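Local coordinates for protein ATP grasp ligase (Microcystis aeruginosa MRC, PDB 5IG9) that probably uses ATP to activate side-chain carboxylates of a microviridin-type precursor peptide and close ester (lactone) rings with hydroxyl side chains, at residues 17-27 / 314-323; 210-221 / 276-286. All coordinates share one frame; numbering follows the deposited sequence.

Contact 1. Residues 17-27 / 314-323; sequences LVIKAIEAMGK and SQAIAEILVN
Ala318 meets Ala21 methyl to methyl, CB to CB at 3.6 Å, and this pair of small side chains lets helices 17-23 and 314-323 cross with their axes 8.5 Å apart, at -53°. The same Ala318 methyl is touched by CG1 of Ile22, which stands beside its backbone N (chi1 -71°), while CG2, on the other branch, lies 3.8 Å from Val322 CG1. Val322 is gripped by both of its methyls, since CG2 takes Met25 CE at 3.6 Å. The bend at the end of the Met25 chain (chi3 74°) lays its thioether over Val322, with the sulfur also against CG of Glu319. No hydrogen bond spans the helices. At the other end Ser314 CB packs against Leu17 CB at 3.7 Å, and Ser314 OG hydrogen-bonds to the Glu305 carboxylate. Gln315 NE2 donates to the anti side of Glu319 OE2, one turn on, at 3.1 Å, which helps fix the turn of the amide whose OE1 rests on the Ala21 methyl. Beneath, Val18, Ile317 and Leu321 reach Trp71 of strand 69-72, and Ile22 and Leu321 reach Val3 of strand 3-7, placing the helix pair against the parallel sheet of the Rossmann-like pre-ATP-grasp domain.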
loop_
_atom_site.group_PDB
_atom_site.type_symbol
_atom_site.label_atom_id
_atom_site.label_comp_id
_atom_site.label_asym_id
_atom_site.label_seq_id
_atom_site.Cartn_x
_atom_site.Cartn_y
_atom_site.Cartn_z
ATOM N N LEU A 17 -13.047 6.581 -23.592
ATOM C CA LEU A 17 -14.121 7.513 -23.269
ATOM C C LEU A 17 -13.575 8.788 -22.640
ATOM O O LEU A 17 -14.085 9.886 -22.899
ATOM C CB LEU A 17 -15.125 6.845 -22.333
ATOM C CG LEU A 17 -16.284 6.094 -22.983
ATOM C CD1 LEU A 17 -16.900 5.137 -21.984
ATOM C CD2 LEU A 17 -17.322 7.083 -23.485
ATOM N N VAL A 18 -12.531 8.665 -21.821
ATOM C CA VAL A 18 -11.993 9.821 -21.112
ATOM C C VAL A 18 -11.033 10.606 -21.995
ATOM O O VAL A 18 -11.054 11.842 -22.006
ATOM C CB VAL A 18 -11.316 9.376 -19.804
ATOM C CG1 VAL A 18 -10.615 10.555 -19.144
ATOM C CG2 VAL A 18 -12.343 8.773 -18.865
ATOM N N ILE A 19 -10.170 9.910 -22.743
ATOM C CA ILE A 19 -9.187 10.617 -23.561
ATOM C C ILE A 19 -9.883 11.450 -24.629
ATOM O O ILE A 19 -9.447 12.562 -24.949
ATOM C CB ILE A 19 -8.173 9.631 -24.177
ATOM C CG1 ILE A 19 -8.817 8.784 -25.276
ATOM C CG2 ILE A 19 -7.580 8.733 -23.110
ATOM C CD1 ILE A 19 -7.837 7.922 -26.031
ATOM N N LYS A 20 -10.987 10.941 -25.181
ATOM C CA LYS A 20 -11.685 11.683 -26.225
ATOM C C LYS A 20 -12.429 12.875 -25.643
ATOM O O LYS A 20 -12.504 13.935 -26.275
ATOM C CB LYS A 20 -12.637 10.757 -26.980
ATOM C CG LYS A 20 -11.931 9.651 -27.746
ATOM C CD LYS A 20 -12.888 8.928 -28.674
ATOM C CE LYS A 20 -12.314 7.594 -29.118
ATOM N NZ LYS A 20 -10.880 7.706 -29.499
ATOM N N ALA A 21 -12.980 12.726 -24.437
ATOM C CA ALA A 21 -13.594 13.865 -23.767
ATOM C C ALA A 21 -12.545 14.876 -23.328
ATOM O O ALA A 21 -12.819 16.081 -23.301
ATOM C CB ALA A 21 -14.420 13.394 -22.571
ATOM N N ILE A 22 -11.344 14.407 -22.983
ATOM C CA ILE A 22 -10.241 15.317 -22.690
ATOM C C ILE A 22 -9.782 16.016 -23.961
ATOM O O ILE A 22 -9.620 17.242 -23.992
ATOM C CB ILE A 22 -9.081 14.563 -22.014
ATOM C CG1 ILE A 22 -9.450 14.168 -20.588
ATOM C CG2 ILE A 22 -7.823 15.418 -22.000
ATOM C CD1 ILE A 22 -8.339 13.447 -19.866
ATOM N N GLU A 23 -9.566 15.248 -25.033
ATOM C CA GLU A 23 -9.142 15.844 -26.295
ATOM C C GLU A 23 -10.190 16.810 -26.835
ATOM O O GLU A 23 -9.846 17.834 -27.437
ATOM C CB GLU A 23 -8.840 14.754 -27.323
ATOM C CG GLU A 23 -7.588 13.948 -27.029
ATOM C CD GLU A 23 -7.474 12.715 -27.902
ATOM O OE1 GLU A 23 -8.466 12.358 -28.568
ATOM O OE2 GLU A 23 -6.388 12.102 -27.924
ATOM N N ALA A 24 -11.473 16.504 -26.636
ATOM C CA ALA A 24 -12.514 17.390 -27.139
ATOM C C ALA A 24 -12.588 18.696 -26.356
ATOM O O ALA A 24 -13.220 19.648 -26.822
ATOM C CB ALA A 24 -13.870 16.683 -27.121
ATOM N N MET A 25 -11.960 18.766 -25.184
ATOM C CA MET A 25 -11.932 19.993 -24.400
ATOM C C MET A 25 -10.708 20.850 -24.689
ATOM O O MET A 25 -10.468 21.828 -23.975
ATOM C CB MET A 25 -11.999 19.667 -22.906
ATOM C CG MET A 25 -13.323 19.070 -22.467
ATOM S SD MET A 25 -13.441 18.848 -20.686
ATOM C CE MET A 25 -13.682 20.542 -20.159
ATOM N N GLY A 26 -9.931 20.507 -25.714
ATOM C CA GLY A 26 -8.765 21.281 -26.082
ATOM C C GLY A 26 -7.479 20.892 -25.387
ATOM O O GLY A 26 -6.440 21.506 -25.660
ATOM N N LYS A 27 -7.508 19.908 -24.495
ATOM C CA LYS A 27 -6.315 19.437 -23.810
ATOM C C LYS A 27 -5.903 18.077 -24.361
ATOM O O LYS A 27 -6.649 17.421 -25.092
ATOM C CB LYS A 27 -6.544 19.364 -22.297
ATOM C CG LYS A 27 -5.706 20.354 -21.498
ATOM C CD LYS A 27 -4.248 20.342 -21.953
ATOM C CE LYS A 27 -3.311 20.778 -20.834
ATOM N NZ LYS A 27 -2.407 21.887 -21.246
ATOM N N SER A 314 -17.792 9.544 -17.642
ATOM C CA SER A 314 -16.518 9.810 -18.302
ATOM C C SER A 314 -16.360 11.288 -18.625
ATOM O O SER A 314 -15.243 11.819 -18.594
ATOM C CB SER A 314 -16.399 8.970 -19.572
ATOM O OG SER A 314 -17.323 9.406 -20.555
ATOM N N GLN A 315 -17.464 11.972 -18.933
ATOM C CA GLN A 315 -17.411 13.416 -19.129
ATOM C C GLN A 315 -17.044 14.131 -17.835
ATOM O O GLN A 315 -16.221 15.052 -17.832
ATOM C CB GLN A 315 -18.752 13.918 -19.663
ATOM C CG GLN A 315 -18.778 15.401 -19.980
ATOM C CD GLN A 315 -17.790 15.781 -21.065
ATOM O OE1 GLN A 315 -17.643 15.074 -22.064
ATOM N NE2 GLN A 315 -17.101 16.899 -20.872
ATOM N N ALA A 316 -17.645 13.716 -16.716
ATOM C CA ALA A 316 -17.366 14.377 -15.444
ATOM C C ALA A 316 -15.925 14.148 -15.011
ATOM O O ALA A 316 -15.291 15.044 -14.442
ATOM C CB ALA A 316 -18.332 13.886 -14.366
ATOM N N ILE A 317 -15.394 12.953 -15.270
ATOM C CA ILE A 317 -14.007 12.659 -14.918
ATOM C C ILE A 317 -13.059 13.500 -15.760
ATOM O O ILE A 317 -12.114 14.105 -15.241
ATOM C CB ILE A 317 -13.717 11.157 -15.084
ATOM C CG1 ILE A 317 -14.518 10.346 -14.065
ATOM C CG2 ILE A 317 -12.223 10.878 -14.945
ATOM C CD1 ILE A 317 -14.311 8.858 -14.186
ATOM N N ALA A 318 -13.297 13.546 -17.072
ATOM C CA ALA A 318 -12.451 14.346 -17.951
ATOM C C ALA A 318 -12.502 15.823 -17.579
ATOM O O ALA A 318 -11.502 16.537 -17.712
ATOM C CB ALA A 318 -12.869 14.145 -19.406
ATOM N N GLU A 319 -13.655 16.302 -17.103
ATOM C CA GLU A 319 -13.758 17.708 -16.722
ATOM C C GLU A 319 -12.923 18.010 -15.484
ATOM O O GLU A 319 -12.138 18.962 -15.472
ATOM C CB GLU A 319 -15.224 18.096 -16.506
ATOM C CG GLU A 319 -16.020 18.219 -17.802
ATOM C CD GLU A 319 -17.478 18.591 -17.576
ATOM O OE1 GLU A 319 -17.862 18.809 -16.407
ATOM O OE2 GLU A 319 -18.240 18.662 -18.565
ATOM N N ILE A 320 -13.066 17.203 -14.431
ATOM C CA ILE A 320 -12.309 17.475 -13.212
ATOM C C ILE A 320 -10.819 17.246 -13.443
ATOM O O ILE A 320 -9.978 17.822 -12.742
ATOM C CB ILE A 320 -12.846 16.635 -12.036
ATOM C CG1 ILE A 320 -12.354 17.199 -10.702
ATOM C CG2 ILE A 320 -12.416 15.184 -12.163
ATOM C CD1 ILE A 320 -12.883 16.456 -9.503
ATOM N N LEU A 321 -10.464 16.423 -14.429
ATOM C CA LEU A 321 -9.053 16.197 -14.724
ATOM C C LEU A 321 -8.434 17.419 -15.391
ATOM O O LEU A 321 -7.334 17.849 -15.021
ATOM C CB LEU A 321 -8.889 14.956 -15.601
ATOM C CG LEU A 321 -8.865 13.607 -14.878
ATOM C CD1 LEU A 321 -8.707 12.465 -15.868
ATOM C CD2 LEU A 321 -7.755 13.570 -13.836
ATOM N N VAL A 322 -9.133 18.006 -16.366
ATOM C CA VAL A 322 -8.593 19.161 -17.073
ATOM C C VAL A 322 -8.941 20.492 -16.411
ATOM O O VAL A 322 -8.265 21.497 -16.676
ATOM C CB VAL A 322 -9.065 19.166 -18.538
ATOM C CG1 VAL A 322 -8.849 17.796 -19.165
ATOM C CG2 VAL A 322 -10.517 19.583 -18.636
ATOM N N ASN A 323 -9.969 20.532 -15.559
ATOM C CA ASN A 323 -10.327 21.744 -14.832
ATOM C C ASN A 323 -9.735 21.795 -13.432
ATOM O O ASN A 323 -9.916 22.804 -12.741
ATOM C CB ASN A 323 -11.851 21.882 -14.724
ATOM C CG ASN A 323 -12.455 22.641 -15.886
ATOM O OD1 ASN A 323 -12.852 22.050 -16.891
ATOM N ND2 ASN A 323 -12.529 23.960 -15.755
#

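Contact 2. Residues 210-221 / 276-286; sequences IPKALELRITIV and NYGAIDMIVTP
A classic beta bulge opens this antiparallel pairing: Ala213 and Leu214 both face Val284, whose carbonyl O accepts from Ala213 N at 2.7 Å and from Leu214 N at 3.1 Å, both donors lying in the carbonyl plane. Beside the bulge, the Ala213 methyl packs on the Pro286 ring, and Lys212 CD reaches across to Ile283 CG2 at 3.6 Å. From Leu214 with Val284 onward, hydrogen-bonded pairs (Leu216 with Met282, Ile218 with Ile280, Ile220 with Gly278) alternate with non-hydrogen-bonded ones such as Arg217 with Asp281. Strands 214-221 and 277-284 are the inner neighbours of a five-stranded antiparallel sheet, flanked by 224-231 and 290-296, in a chain assigned to the ATP-grasp ligases. The two faces differ in character. On one, apolar side chains pack diagonally between the strands: Leu216 CD1 sits 3.6 Å from Val284 CG2, Ile218 CD1 meets Met282 SD at 3.6 Å, and Ile220 and Ile280 join through their CD1 methyls. Helix 260-273 covers much of this layer, Leu266 reaching both Ile218 and Ile280. The other face carries a salt bridge, where Arg217 NH1 approaches Asp281 OD1 from the syn side at 2.9 Å, the bond bent to 144° and the guanidinium and carboxylate planes turned 37° apart. Arg217 starts with CG anti to the backbone N (chi1 -178°) and then bends at chi2, which brings the guanidinium over Ala279, whose methyl lies against one face toward the rim. A second hold on the group, NH2 to the carbonyl O of Glu300, probably limits its rotation. Further along, Thr219 CG2 lies obliquely against the Tyr277 ring, 3.6 Å from CE1, while Val221 CG2 comes to the ring edge and Tyr277 OH bonds to the carbonyl O of Gly299.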
loop_
_atom_site.group_PDB
_atom_site.type_symbol
_atom_site.label_atom_id
_atom_site.label_comp_id
_atom_site.label_asym_id
_atom_site.label_seq_id
_atom_site.Cartn_x
_atom_site.Cartn_y
_atom_site.Cartn_z
ATOM N N ILE A 210 -27.703 -8.901 5.420
ATOM C CA ILE A 210 -28.859 -8.025 5.585
ATOM C C ILE A 210 -29.784 -8.220 4.386
ATOM O O ILE A 210 -29.357 -7.973 3.249
ATOM C CB ILE A 210 -28.439 -6.556 5.715
ATOM C CG1 ILE A 210 -27.611 -6.350 6.983
ATOM C CG2 ILE A 210 -29.669 -5.656 5.700
ATOM C CD1 ILE A 210 -27.076 -4.953 7.131
ATOM N N PRO A 211 -31.030 -8.641 4.591
ATOM C CA PRO A 211 -31.967 -8.741 3.465
ATOM C C PRO A 211 -32.260 -7.367 2.888
ATOM O O PRO A 211 -32.579 -6.422 3.613
ATOM C CB PRO A 211 -33.215 -9.373 4.096
ATOM C CG PRO A 211 -32.721 -10.027 5.351
ATOM C CD PRO A 211 -31.621 -9.140 5.842
ATOM N N LYS A 212 -32.144 -7.259 1.573
ATOM C CA LYS A 212 -32.184 -5.977 0.896
ATOM C C LYS A 212 -33.277 -5.975 -0.159
ATOM O O LYS A 212 -33.577 -7.004 -0.773
ATOM C CB LYS A 212 -30.828 -5.658 0.252
ATOM C CG LYS A 212 -30.296 -6.777 -0.629
ATOM C CD LYS A 212 -28.791 -6.901 -0.513
ATOM C CE LYS A 212 -28.300 -8.225 -1.077
ATOM N NZ LYS A 212 -28.529 -8.329 -2.546
ATOM N N ALA A 213 -33.877 -4.804 -0.348
ATOM C CA ALA A 213 -34.827 -4.592 -1.428
ATOM C C ALA A 213 -34.140 -4.038 -2.665
ATOM O O ALA A 213 -34.482 -4.416 -3.790
ATOM C CB ALA A 213 -35.936 -3.640 -0.978
ATOM N N LEU A 214 -33.161 -3.159 -2.473
ATOM C CA LEU A 214 -32.448 -2.530 -3.570
ATOM C C LEU A 214 -30.948 -2.565 -3.316
ATOM O O LEU A 214 -30.490 -2.552 -2.170
ATOM C CB LEU A 214 -32.897 -1.076 -3.769
ATOM C CG LEU A 214 -34.333 -0.823 -4.233
ATOM C CD1 LEU A 214 -34.603 0.668 -4.311
ATOM C CD2 LEU A 214 -34.600 -1.480 -5.577
ATOM N N GLU A 215 -30.192 -2.617 -4.407
ATOM C CA GLU A 215 -28.749 -2.426 -4.398
ATOM C C GLU A 215 -28.433 -1.092 -5.056
ATOM O O GLU A 215 -28.917 -0.813 -6.160
ATOM C CB GLU A 215 -28.033 -3.564 -5.132
ATOM C CG GLU A 215 -28.066 -4.898 -4.407
ATOM C CD GLU A 215 -27.176 -5.939 -5.060
ATOM O OE1 GLU A 215 -27.534 -6.439 -6.147
ATOM O OE2 GLU A 215 -26.112 -6.247 -4.484
ATOM N N LEU A 216 -27.635 -0.269 -4.379
ATOM C CA LEU A 216 -27.260 1.049 -4.874
ATOM C C LEU A 216 -25.809 1.035 -5.336
ATOM O O LEU A 216 -24.935 0.513 -4.636
ATOM C CB LEU A 216 -27.445 2.120 -3.795
ATOM C CG LEU A 216 -28.816 2.251 -3.133
ATOM C CD1 LEU A 216 -28.836 3.433 -2.181
ATOM C CD2 LEU A 216 -29.902 2.387 -4.178
ATOM N N ARG A 217 -25.559 1.612 -6.510
ATOM C CA ARG A 217 -24.211 1.853 -7.017
ATOM C C ARG A 217 -24.036 3.356 -7.158
ATOM O O ARG A 217 -24.643 3.975 -8.033
ATOM C CB ARG A 217 -23.980 1.143 -8.348
ATOM C CG ARG A 217 -22.576 1.318 -8.905
ATOM C CD ARG A 217 -21.536 0.593 -8.059
ATOM N NE ARG A 217 -20.212 0.622 -8.676
ATOM C CZ ARG A 217 -19.178 -0.101 -8.260
ATOM N NH1 ARG A 217 -19.312 -0.915 -7.221
ATOM N NH2 ARG A 217 -18.010 -0.014 -8.882
ATOM N N ILE A 218 -23.202 3.934 -6.305
ATOM C CA ILE A 218 -23.052 5.379 -6.191
ATOM C C ILE A 218 -21.651 5.757 -6.643
ATOM O O ILE A 218 -20.662 5.348 -6.026
ATOM C CB ILE A 218 -23.322 5.853 -4.757
ATOM C CG1 ILE A 218 -24.686 5.336 -4.300
ATOM C CG2 ILE A 218 -23.241 7.367 -4.668
ATOM C CD1 ILE A 218 -24.924 5.480 -2.828
ATOM N N THR A 219 -21.568 6.539 -7.712
ATOM C CA THR A 219 -20.304 7.015 -8.256
ATOM C C THR A 219 -20.219 8.518 -8.032
ATOM O O THR A 219 -21.099 9.265 -8.470
ATOM C CB THR A 219 -20.184 6.684 -9.743
ATOM O OG1 THR A 219 -20.430 5.290 -9.942
ATOM C CG2 THR A 219 -18.797 7.016 -10.242
ATOM N N ILE A 220 -19.167 8.957 -7.348
ATOM C CA ILE A 220 -18.985 10.357 -6.990
ATOM C C ILE A 220 -17.759 10.885 -7.717
ATOM O O ILE A 220 -16.688 10.270 -7.658
ATOM C CB ILE A 220 -18.836 10.536 -5.469
ATOM C CG1 ILE A 220 -20.120 10.093 -4.760
ATOM C CG2 ILE A 220 -18.495 11.980 -5.136
ATOM C CD1 ILE A 220 -20.023 10.116 -3.255
ATOM N N VAL A 221 -17.917 12.018 -8.398
ATOM C CA VAL A 221 -16.816 12.702 -9.068
ATOM C C VAL A 221 -16.781 14.128 -8.533
ATOM O O VAL A 221 -17.615 14.961 -8.915
ATOM C CB VAL A 221 -16.967 12.701 -10.595
ATOM C CG1 VAL A 221 -15.710 13.246 -11.245
ATOM C CG2 VAL A 221 -17.281 11.303 -11.102
ATOM N N ASN A 276 -11.603 12.484 -4.679
ATOM C CA ASN A 276 -12.495 13.135 -5.627
ATOM C C ASN A 276 -13.125 12.152 -6.605
ATOM O O ASN A 276 -13.857 12.578 -7.505
ATOM C CB ASN A 276 -11.757 14.244 -6.391
ATOM C CG ASN A 276 -11.614 15.519 -5.575
ATOM O OD1 ASN A 276 -12.605 16.105 -5.137
ATOM N ND2 ASN A 276 -10.376 15.949 -5.362
ATOM N N TYR A 277 -12.858 10.855 -6.460
ATOM C CA TYR A 277 -13.590 9.811 -7.164
ATOM C C TYR A 277 -13.806 8.647 -6.212
ATOM O O TYR A 277 -12.962 8.362 -5.360
ATOM C CB TYR A 277 -12.863 9.321 -8.426
ATOM C CG TYR A 277 -13.529 8.123 -9.071
ATOM C CD1 TYR A 277 -14.567 8.288 -9.980
ATOM C CD2 TYR A 277 -13.134 6.826 -8.760
ATOM C CE1 TYR A 277 -15.187 7.197 -10.565
ATOM C CE2 TYR A 277 -13.747 5.730 -9.338
ATOM C CZ TYR A 277 -14.772 5.922 -10.240
ATOM O OH TYR A 277 -15.385 4.837 -10.822
ATOM N N GLY A 278 -14.946 7.977 -6.363
ATOM C CA GLY A 278 -15.242 6.819 -5.542
ATOM C C GLY A 278 -16.462 6.047 -5.997
ATOM O O GLY A 278 -17.482 6.642 -6.353
ATOM N N ALA A 279 -16.369 4.722 -5.996
ATOM C CA ALA A 279 -17.510 3.860 -6.280
ATOM C C ALA A 279 -17.991 3.269 -4.961
ATOM O O ALA A 279 -17.284 2.474 -4.334
ATOM C CB ALA A 279 -17.145 2.765 -7.278
ATOM N N ILE A 280 -19.189 3.669 -4.541
ATOM C CA ILE A 280 -19.742 3.317 -3.240
ATOM C C ILE A 280 -20.866 2.314 -3.433
ATOM O O ILE A 280 -21.707 2.470 -4.326
ATOM C CB ILE A 280 -20.246 4.561 -2.486
ATOM C CG1 ILE A 280 -19.116 5.579 -2.342
ATOM C CG2 ILE A 280 -20.818 4.173 -1.126
ATOM C CD1 ILE A 280 -19.503 6.801 -1.553
ATOM N N ASP A 281 -20.879 1.289 -2.589
ATOM C CA ASP A 281 -21.907 0.261 -2.597
ATOM C C ASP A 281 -22.785 0.431 -1.367
ATOM O O ASP A 281 -22.279 0.500 -0.241
ATOM C CB ASP A 281 -21.284 -1.137 -2.615
ATOM C CG ASP A 281 -20.657 -1.474 -3.951
ATOM O OD1 ASP A 281 -21.093 -0.891 -4.960
ATOM O OD2 ASP A 281 -19.743 -2.324 -3.994
ATOM N N MET A 282 -24.097 0.515 -1.582
ATOM C CA MET A 282 -25.057 0.539 -0.489
ATOM C C MET A 282 -26.202 -0.406 -0.819
ATOM O O MET A 282 -26.356 -0.866 -1.954
ATOM C CB MET A 282 -25.590 1.951 -0.221
ATOM C CG MET A 282 -24.529 2.984 0.117
ATOM S SD MET A 282 -25.236 4.569 0.601
ATOM C CE MET A 282 -25.853 4.189 2.238
ATOM N N ILE A 283 -27.005 -0.707 0.200
ATOM C CA ILE A 283 -28.230 -1.477 0.034
ATOM C C ILE A 283 -29.346 -0.779 0.799
ATOM O O ILE A 283 -29.105 -0.069 1.781
ATOM C CB ILE A 283 -28.092 -2.939 0.514
ATOM C CG1 ILE A 283 -27.688 -2.980 1.986
ATOM C CG2 ILE A 283 -27.096 -3.699 -0.345
ATOM C CD1 ILE A 283 -27.650 -4.368 2.564
ATOM N N VAL A 284 -30.576 -0.989 0.338
ATOM C CA VAL A 284 -31.765 -0.424 0.962
ATOM C C VAL A 284 -32.681 -1.566 1.366
ATOM O O VAL A 284 -33.053 -2.399 0.530
ATOM C CB VAL A 284 -32.500 0.552 0.026
ATOM C CG1 VAL A 284 -33.579 1.304 0.793
ATOM C CG2 VAL A 284 -31.522 1.518 -0.620
ATOM N N THR A 285 -33.044 -1.601 2.639
ATOM C CA THR A 285 -33.967 -2.598 3.141
ATOM C C THR A 285 -35.376 -2.319 2.630
ATOM O O THR A 285 -35.660 -1.238 2.108
ATOM C CB THR A 285 -33.944 -2.611 4.667
ATOM O OG1 THR A 285 -34.402 -1.349 5.169
ATOM C CG2 THR A 285 -32.535 -2.877 5.175
ATOM N N PRO A 286 -36.279 -3.297 2.731
ATOM C CA PRO A 286 -37.688 -3.009 2.423
ATOM C C PRO A 286 -38.274 -1.879 3.259
ATOM O O PRO A 286 -39.099 -1.115 2.744
ATOM C CB PRO A 286 -38.378 -4.352 2.692
ATOM C CG PRO A 286 -37.318 -5.366 2.404
ATOM C CD PRO A 286 -36.022 -4.743 2.851
#

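From the N terminus, the chain enters contact 1 at 17-27, within the pre-ATP-grasp domain, and 286 residues pass before 314-323 closes that loop near the C terminus. Contact 2 is nested inside it: 210-221 and 276-286 close a shorter loop of 54 residues that includes strand 224-231 and helix 260-273. Contact 1 thus ties the last helix back to the N-terminal parallel sheet, whereas contact 2 joins central strands of the five-stranded antiparallel sheet. Their centres lie 26 Å apart, yet they touch: Val221 CG1 packs 3.9 Å from Ile320 CG2, and Asn276 CB meets Ile320 CD1, linking that helix to the end of the strand pair.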